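PDB 5F9Z: aminoacyl-tRNA synthetase from Cryptosporidium parvum, which probably catalyses the ATP-dependent attachment of proline to its tRNA, as a class II prolyl-tRNA synthetase, and binds the inhibitor halofuginone. Local coordinates for residues G174-S179 / L185-I190; E194-Y199 / T205-G210. All blocks are in the same frame, centred on the assembly; numbering follows the deposited sequence.

Interaction 1: G174-S179 / L185-I190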
# COMPACT_ATOMS: atom_id res chain seq x y z
N GLY A 174 1.35 -14.53 4.59
CA GLY A 174 0.57 -15.50 5.34
C GLY A 174 0.35 -16.74 4.50
O GLY A 174 0.06 -16.65 3.30
N HIS A 175 0.51 -17.90 5.13
CA HIS A 175 0.33 -19.19 4.46
C HIS A 175 -0.55 -20.06 5.33
O HIS A 175 -0.19 -20.38 6.47
CB HIS A 175 1.68 -19.87 4.20
CG HIS A 175 2.60 -19.07 3.33
ND1 HIS A 175 2.75 -19.33 1.98
CD2 HIS A 175 3.42 -18.03 3.61
CE1 HIS A 175 3.62 -18.47 1.47
NE2 HIS A 175 4.04 -17.67 2.44
N THR A 176 -1.72 -20.43 4.81
CA THR A 176 -2.68 -21.23 5.54
C THR A 176 -2.95 -22.53 4.81
O THR A 176 -2.78 -22.62 3.59
CB THR A 176 -4.00 -20.47 5.75
OG1 THR A 176 -4.64 -20.26 4.48
CG2 THR A 176 -3.75 -19.13 6.41
N ALA A 177 -3.35 -23.55 5.56
CA ALA A 177 -3.74 -24.84 5.01
C ALA A 177 -5.06 -25.26 5.65
O ALA A 177 -5.24 -25.12 6.86
CB ALA A 177 -2.67 -25.90 5.26
N HIS A 178 -5.97 -25.77 4.83
CA HIS A 178 -7.31 -26.10 5.28
C HIS A 178 -7.70 -27.49 4.78
O HIS A 178 -7.11 -28.02 3.84
CB HIS A 178 -8.33 -25.06 4.78
CG HIS A 178 -7.92 -23.64 5.04
ND1 HIS A 178 -8.38 -22.92 6.12
CD2 HIS A 178 -7.08 -22.82 4.36
CE1 HIS A 178 -7.85 -21.71 6.09
NE2 HIS A 178 -7.06 -21.63 5.03
N SER A 179 -8.71 -28.06 5.44
CA SER A 179 -9.18 -29.39 5.08
C SER A 179 -10.16 -29.37 3.92
O SER A 179 -10.42 -30.43 3.32
CB SER A 179 -9.83 -30.07 6.29
OG SER A 179 -11.00 -29.38 6.69
N LEU A 185 -11.12 -20.82 0.47
CA LEU A 185 -11.59 -19.67 -0.29
C LEU A 185 -12.16 -18.59 0.63
O LEU A 185 -11.96 -17.39 0.39
CB LEU A 185 -12.64 -20.10 -1.32
CG LEU A 185 -13.26 -18.99 -2.18
CD1 LEU A 185 -12.18 -18.22 -2.91
CD2 LEU A 185 -14.27 -19.57 -3.15
N GLU A 186 -12.87 -19.00 1.68
CA GLU A 186 -13.32 -18.04 2.68
C GLU A 186 -12.15 -17.32 3.33
O GLU A 186 -12.25 -16.13 3.65
CB GLU A 186 -14.18 -18.74 3.73
CG GLU A 186 -15.50 -19.27 3.20
CD GLU A 186 -16.17 -20.24 4.16
OE1 GLU A 186 -15.54 -20.60 5.18
OE2 GLU A 186 -17.32 -20.65 3.89
N MET A 187 -11.03 -18.01 3.52
CA MET A 187 -9.83 -17.36 4.04
C MET A 187 -9.26 -16.38 3.03
O MET A 187 -8.74 -15.32 3.41
CB MET A 187 -8.79 -18.41 4.41
CG MET A 187 -7.54 -17.85 5.07
SD MET A 187 -7.86 -17.19 6.71
CE MET A 187 -6.26 -16.52 7.12
N VAL A 188 -9.35 -16.70 1.73
CA VAL A 188 -8.86 -15.80 0.70
C VAL A 188 -9.66 -14.50 0.70
O VAL A 188 -9.10 -13.40 0.67
CB VAL A 188 -8.91 -16.48 -0.68
CG1 VAL A 188 -8.50 -15.50 -1.77
CG2 VAL A 188 -8.01 -17.71 -0.70
N ASP A 189 -10.99 -14.62 0.75
CA ASP A 189 -11.84 -13.43 0.75
C ASP A 189 -11.69 -12.63 2.04
O ASP A 189 -11.77 -11.40 2.02
CB ASP A 189 -13.30 -13.83 0.55
CG ASP A 189 -13.55 -14.47 -0.80
OD1 ASP A 189 -12.85 -14.11 -1.76
OD2 ASP A 189 -14.44 -15.34 -0.89
N ILE A 190 -11.47 -13.31 3.17
CA ILE A 190 -11.30 -12.61 4.44
C ILE A 190 -10.06 -11.74 4.40
O ILE A 190 -10.09 -10.57 4.81
CB ILE A 190 -11.25 -13.62 5.60
CG1 ILE A 190 -12.67 -14.07 5.98
CG2 ILE A 190 -10.53 -13.03 6.80
CD1 ILE A 190 -12.70 -15.19 7.00
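Thr176 and His178 of the strand both rest on Met187, the single residue through which helix segment 185-190 meets segment 174-179. Thr176 comes first along the strand. Its methyl CG2 touches the terminal methyl CE of Met187 at 3.7 Å. Its hydroxyl OG1 passes 3.8 Å from Met187 CG. The two side chains of the strand are also joined to each other: Thr176 OG1 and His178 NE2 lie 2.8 Å apart in a hydrogen bond. A second partner of the hydroxyl, Thr271 OG1, belongs to the antiparallel neighbour, strand 265-276. The buried hydroxyl is thus held by a strand-mate and by the next strand.

Segment 174-179 ends strand 168-178, part of the antiparallel core of the class II synthetase catalytic domain. Helix 181-202 follows it directly and packs back over the strand.

Two residues on from Thr176, His178 also faces the helix. Its ring meets the base of the Met187 side chain, with NE2 3.7 Å from Met187 CB and CE1 3.8 Å from the same carbon. The approach to the ring is oblique, and the two side chains cross at about a right angle. Glu183, in the first turn of the helix, bonds ND1. With both ring nitrogens engaged, the rotation of the imidazole is probably fixed. Met187 leaves the helix with CG anti to the backbone N (chi1 -175°), which sends CG toward both His178 NE2 and Thr176 OG1. The bend at chi2 (68°) then turns the sulfur end so that CE meets Thr176 CG2. Trp273 also touches both Thr176 and Met187.

Interaction 2: E194-Y199 / T205-G210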
# COMPACT_ATOMS: atom_id res chain seq x y z
N GLU A 194 -9.47 -7.49 4.38
CA GLU A 194 -8.57 -6.81 5.32
C GLU A 194 -7.52 -6.00 4.58
O GLU A 194 -7.14 -4.91 5.02
CB GLU A 194 -7.92 -7.83 6.25
CG GLU A 194 -8.89 -8.65 7.09
CD GLU A 194 -9.54 -7.86 8.21
OE1 GLU A 194 -9.35 -6.63 8.29
OE2 GLU A 194 -10.25 -8.48 9.04
N TYR A 195 -7.02 -6.52 3.45
CA TYR A 195 -6.11 -5.75 2.61
C TYR A 195 -6.79 -4.48 2.10
O TYR A 195 -6.22 -3.39 2.16
CB TYR A 195 -5.62 -6.60 1.44
CG TYR A 195 -4.51 -7.56 1.80
CD1 TYR A 195 -3.67 -7.32 2.88
CD2 TYR A 195 -4.31 -8.72 1.05
CE1 TYR A 195 -2.66 -8.20 3.20
CE2 TYR A 195 -3.29 -9.60 1.37
CZ TYR A 195 -2.47 -9.34 2.45
OH TYR A 195 -1.46 -10.22 2.77
N ALA A 196 -8.03 -4.61 1.61
CA ALA A 196 -8.78 -3.44 1.18
C ALA A 196 -9.04 -2.49 2.34
O ALA A 196 -9.08 -1.27 2.14
CB ALA A 196 -10.10 -3.86 0.53
N SER A 197 -9.20 -3.02 3.55
CA SER A 197 -9.39 -2.17 4.72
C SER A 197 -8.11 -1.41 5.06
O SER A 197 -8.16 -0.24 5.45
CB SER A 197 -9.86 -3.00 5.91
OG SER A 197 -9.94 -2.21 7.08
N ILE A 198 -6.96 -2.07 4.91
CA ILE A 198 -5.68 -1.41 5.20
C ILE A 198 -5.50 -0.19 4.30
O ILE A 198 -5.10 0.88 4.76
CB ILE A 198 -4.52 -2.41 5.05
CG1 ILE A 198 -4.52 -3.41 6.20
CG2 ILE A 198 -3.19 -1.67 4.98
CD1 ILE A 198 -4.28 -2.79 7.56
N TYR A 199 -5.81 -0.33 3.01
CA TYR A 199 -5.61 0.78 2.08
C TYR A 199 -6.66 1.86 2.27
O TYR A 199 -6.34 3.06 2.26
CB TYR A 199 -5.62 0.26 0.64
CG TYR A 199 -4.28 -0.25 0.17
CD1 TYR A 199 -3.84 -1.52 0.51
CD2 TYR A 199 -3.45 0.55 -0.60
CE1 TYR A 199 -2.62 -1.99 0.08
CE2 TYR A 199 -2.22 0.09 -1.04
CZ TYR A 199 -1.81 -1.18 -0.69
OH TYR A 199 -0.59 -1.65 -1.12
N THR A 205 -6.62 5.16 0.91
CA THR A 205 -6.30 4.94 -0.49
C THR A 205 -7.33 4.02 -1.12
O THR A 205 -7.50 2.88 -0.66
CB THR A 205 -4.90 4.33 -0.63
OG1 THR A 205 -3.95 5.18 0.03
CG2 THR A 205 -4.52 4.20 -2.10
N PRO A 206 -8.04 4.47 -2.16
CA PRO A 206 -9.07 3.61 -2.76
C PRO A 206 -8.44 2.50 -3.60
O PRO A 206 -7.46 2.71 -4.31
CB PRO A 206 -9.87 4.58 -3.63
CG PRO A 206 -8.88 5.63 -4.00
CD PRO A 206 -7.96 5.78 -2.82
N VAL A 207 -9.02 1.30 -3.49
CA VAL A 207 -8.60 0.15 -4.26
C VAL A 207 -9.84 -0.57 -4.78
O VAL A 207 -10.94 -0.40 -4.27
CB VAL A 207 -7.72 -0.83 -3.44
CG1 VAL A 207 -6.40 -0.17 -3.06
CG2 VAL A 207 -8.46 -1.30 -2.21
N VAL A 208 -9.63 -1.37 -5.82
CA VAL A 208 -10.71 -2.13 -6.46
C VAL A 208 -10.48 -3.60 -6.19
O VAL A 208 -9.48 -4.18 -6.63
CB VAL A 208 -10.77 -1.85 -7.97
CG1 VAL A 208 -11.85 -2.70 -8.62
CG2 VAL A 208 -11.03 -0.37 -8.23
N LYS A 209 -11.41 -4.22 -5.46
CA LYS A 209 -11.34 -5.65 -5.20
C LYS A 209 -11.80 -6.42 -6.43
O LYS A 209 -12.80 -6.06 -7.07
CB LYS A 209 -12.20 -6.02 -3.99
CG LYS A 209 -11.66 -5.49 -2.67
CD LYS A 209 -12.46 -5.98 -1.48
CE LYS A 209 -13.82 -5.30 -1.40
NZ LYS A 209 -14.45 -5.49 -0.07
N GLY A 210 -11.08 -7.48 -6.76
CA GLY A 210 -11.43 -8.27 -7.92
C GLY A 210 -10.60 -9.53 -8.00
O GLY A 210 -9.81 -9.84 -7.11
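Tyr199 O accepts a backbone hydrogen bond from Thr205 N, at 2.5 Å between the two atoms, a length that is doubtful at this resolution. The bond is nearly straight at hydrogen (167°), but the donor is tilted 35° from the carbonyl plane. It ties the last turns of helix 181-202 to the chain that leaves it.

The side chains meet through carbon atoms. Those of Tyr199 and Thr205 lie side by side and point the same way, with Thr205 CB at the edge of the ring, 4.0 Å from Tyr199 CD2. Val207 is shared between two helix residues. Its CG1 comes 3.8 Å from Tyr199 CB, and its CG2 lies 4.1 Å from Ala196 CB. Lys209 adds its aliphatic part: CD packs 3.8 Å from Ala196 CB. The chain bends at chi3 (-73°), and NZ hydrogen-bonds to Asn193 OD1, about one turn before Ala196.

This is a helix-to-strand connection in the catalytic domain, where the chain doubles back along the helix that precedes it. Ile227 of strand 223-231 touches Tyr199, Val207 and Lys209. Helix 278-287 covers Thr205, while strand 265-276 meets Tyr199 through Leu275.

Interactions 1 and 2 follow one another along the chain and share helix 181-202. Interaction 1 joins its first half to the strand before it. Interaction 2 joins its second half to the chain that leads into strand 208-211. Their centres are 18 Å apart; the segments adjoin in sequence but do not touch across the two contacts. Strand 265-276 reaches both, through Trp273 and Leu275. They lie at different distances from the bound ligands. The side chain of Thr176 is about 11 Å from the bound halofuginone. His175, beside it, touches that ligand directly. The Tyr199 side chain is about 6 Å from the bound ATP analogue, and its hydroxyl makes a weak bond to Ala240 O, in the nucleotide pocket.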